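Local coordinates for protein fructokinase (PDB 5EYN) that catalyses the ATP-dependent phosphorylation of fructose, as a metal-binding sugar kinase of the PfkB family, at residues 157-160 with 161-165. Numbering follows the deposited sequence.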
ATOM      1  N   ALA A 157       2.772 -17.492 -21.961  1.00  8.34           N
ATOM      2  CA  ALA A 157       2.263 -17.423 -23.329  1.00  9.26           C
ATOM      3  C   ALA A 157       2.999 -16.339 -24.098  1.00  8.69           C
ATOM      4  O   ALA A 157       3.356 -16.536 -25.250  1.00  9.19           O
ATOM      5  CB  ALA A 157       0.761 -17.176 -23.343  1.00  9.22           C
ATOM      6  N   ALA A 158       3.234 -15.194 -23.463  1.00  8.75           N
ATOM      7  CA  ALA A 158       3.966 -14.117 -24.119  1.00  8.49           C
ATOM      8  C   ALA A 158       5.360 -14.587 -24.506  1.00  8.83           C
ATOM      9  O   ALA A 158       5.821 -14.327 -25.605  1.00  8.75           O
ATOM     10  CB  ALA A 158       4.049 -12.901 -23.228  1.00  8.54           C
ATOM     11  N   ILE A 159       6.028 -15.294 -23.607  1.00  8.57           N
ATOM     12  CA  ILE A 159       7.341 -15.845 -23.903  1.00  8.97           C
ATOM     13  C   ILE A 159       7.276 -16.799 -25.102  1.00  9.71           C
ATOM     14  O   ILE A 159       8.088 -16.688 -26.022  1.00  9.61           O
ATOM     15  CB  ILE A 159       7.920 -16.557 -22.676  1.00  8.83           C
ATOM     16  CG1 ILE A 159       8.261 -15.530 -21.580  1.00  8.01           C
ATOM     17  CG2 ILE A 159       9.136 -17.343 -23.041  1.00  9.57           C
ATOM     18  CD1 ILE A 159       8.540 -16.171 -20.245  1.00  9.91           C
ATOM     19  N   ALA A 160       6.309 -17.714 -25.100  1.00  9.33           N
ATOM     20  CA  ALA A 160       6.162 -18.656 -26.206  1.00 10.08           C
ATOM     21  C   ALA A 160       5.922 -17.916 -27.522  1.00  9.99           C
ATOM     22  O   ALA A 160       6.437 -18.317 -28.569  1.00 11.02           O
ATOM     23  CB  ALA A 160       5.036 -19.651 -25.934  1.00 11.34           C
ATOM     24  N   GLN A 161       5.162 -16.823 -27.471  1.00 10.08           N
ATOM     25  CA  GLN A 161       4.850 -16.061 -28.688  1.00 11.01           C
ATOM     26  C   GLN A 161       6.070 -15.306 -29.199  1.00 10.28           C
ATOM     27  O   GLN A 161       6.310 -15.225 -30.408  1.00 11.10           O
ATOM     28  CB  GLN A 161       3.676 -15.111 -28.446  1.00 11.54           C
ATOM     29  CG  GLN A 161       2.352 -15.822 -28.249  1.00 12.01           C
ATOM     30  CD  GLN A 161       1.277 -14.911 -27.701  1.00 13.36           C
ATOM     31  OE1 GLN A 161       1.309 -13.701 -27.891  1.00 14.19           O
ATOM     32  NE2 GLN A 161       0.326 -15.492 -27.002  1.00 14.16           N
ATOM     33  N   MET A 162       6.861 -14.752 -28.288  1.00 10.60           N
ATOM     34  CA  MET A 162       8.068 -14.067 -28.718  1.00 10.32           C
ATOM     35  C   MET A 162       9.049 -15.056 -29.352  1.00 10.86           C
ATOM     36  O   MET A 162       9.647 -14.758 -30.384  1.00 12.27           O
ATOM     37  CB  MET A 162       8.731 -13.335 -27.547  1.00  9.65           C
ATOM     38  CG  MET A 162       9.950 -12.540 -27.983  1.00 10.00           C
ATOM     39  SD  MET A 162       9.606 -11.314 -29.253  1.00 10.89           S
ATOM     40  CE  MET A 162       9.114  -9.914 -28.238  1.00 10.19           C
ATOM     41  N   LYS A 163       9.177 -16.245 -28.765  1.00 11.39           N
ATOM     42  CA  LYS A 163      10.054 -17.269 -29.317  1.00 11.53           C
ATOM     43  C   LYS A 163       9.561 -17.675 -30.699  1.00 12.18           C
ATOM     44  O   LYS A 163      10.346 -17.835 -31.626  1.00 14.10           O
ATOM     45  CB  LYS A 163      10.125 -18.491 -28.396  1.00 12.76           C
ATOM     46  CG  LYS A 163      10.851 -18.195 -27.083  1.00 13.15           C
ATOM     47  CD  LYS A 163      10.758 -19.329 -26.071  1.00 15.32           C
ATOM     48  CE  LYS A 163      11.564 -20.539 -26.447  1.00 18.31           C
ATOM     49  NZ  LYS A 163      13.012 -20.225 -26.501  1.00 20.82           N
ATOM     50  N   GLU A 164       8.251 -17.839 -30.845  1.00 12.59           N
ATOM     51  CA  GLU A 164       7.692 -18.339 -32.099  1.00 13.52           C
ATOM     52  C   GLU A 164       7.964 -17.393 -33.260  1.00 13.67           C
ATOM     53  O   GLU A 164       8.202 -17.832 -34.391  1.00 15.16           O
ATOM     54  CB  GLU A 164       6.193 -18.560 -31.926  1.00 15.11           C
ATOM     55  CG  GLU A 164       5.447 -19.016 -33.154  1.00 16.90           C
ATOM     56  CD  GLU A 164       3.972 -19.144 -32.868  1.00 20.20           C
ATOM     57  OE1 GLU A 164       3.412 -18.250 -32.198  1.00 21.86           O
ATOM     58  OE2 GLU A 164       3.369 -20.153 -33.267  1.00 23.67           O
ATOM     59  N   VAL A 165       7.912 -16.094 -32.991  1.00 13.28           N
ATOM     60  CA  VAL A 165       8.068 -15.087 -34.038  1.00 13.80           C
ATOM     61  C   VAL A 165       9.540 -14.811 -34.361  1.00 14.12           C
ATOM     62  O   VAL A 165       9.851 -14.087 -35.298  1.00 16.50           O
ATOM     63  CB  VAL A 165       7.338 -13.775 -33.668  1.00 16.10           C
ATOM     64  CG1 VAL A 165       8.172 -12.947 -32.697  1.00 15.83           C
ATOM     65  CG2 VAL A 165       6.998 -12.971 -34.913  1.00 17.96           C
TER
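The side chains of K163 and I159 run alongside each other in the same direction, one helical turn apart. From its start the K163 side chain skirts the carbonyl oxygen of I159: its CB lies 3.6 Å from I159 O, and CG comes nearer still. CG is set anti to the carbonyl carbon of K163 (chi1 -69°), which directs the chain back toward the preceding turn. CD then reaches the methyl branch of I159, 4.0 Å from its CG2, in a purely aliphatic contact. Beyond this the chain turns about its CG-CD bond (chi3 71°), and NZ hydrogen-bonds to the backbone oxygen of L196. The same I159 O accepts a hydrogen bond from K163 N (3.0 Å, N-H...O 165°).

Q161 follows a similar course over A157, its CG 3.2 Å from A157 O and its NE2 ending 4.1 Å from A157 CB. Backbone hydrogen bonds from Q161 N to A157 O, M162 N to A158 O and E164 N to A160 O complete the ladder. I159 and M162 touch L139 of strand 138-142, while I159 and K163 meet V169 of strand 168-172. The arrangement is that of the connecting alpha-helix in a right-handed beta-alpha-beta crossover of the ribokinase-like fold.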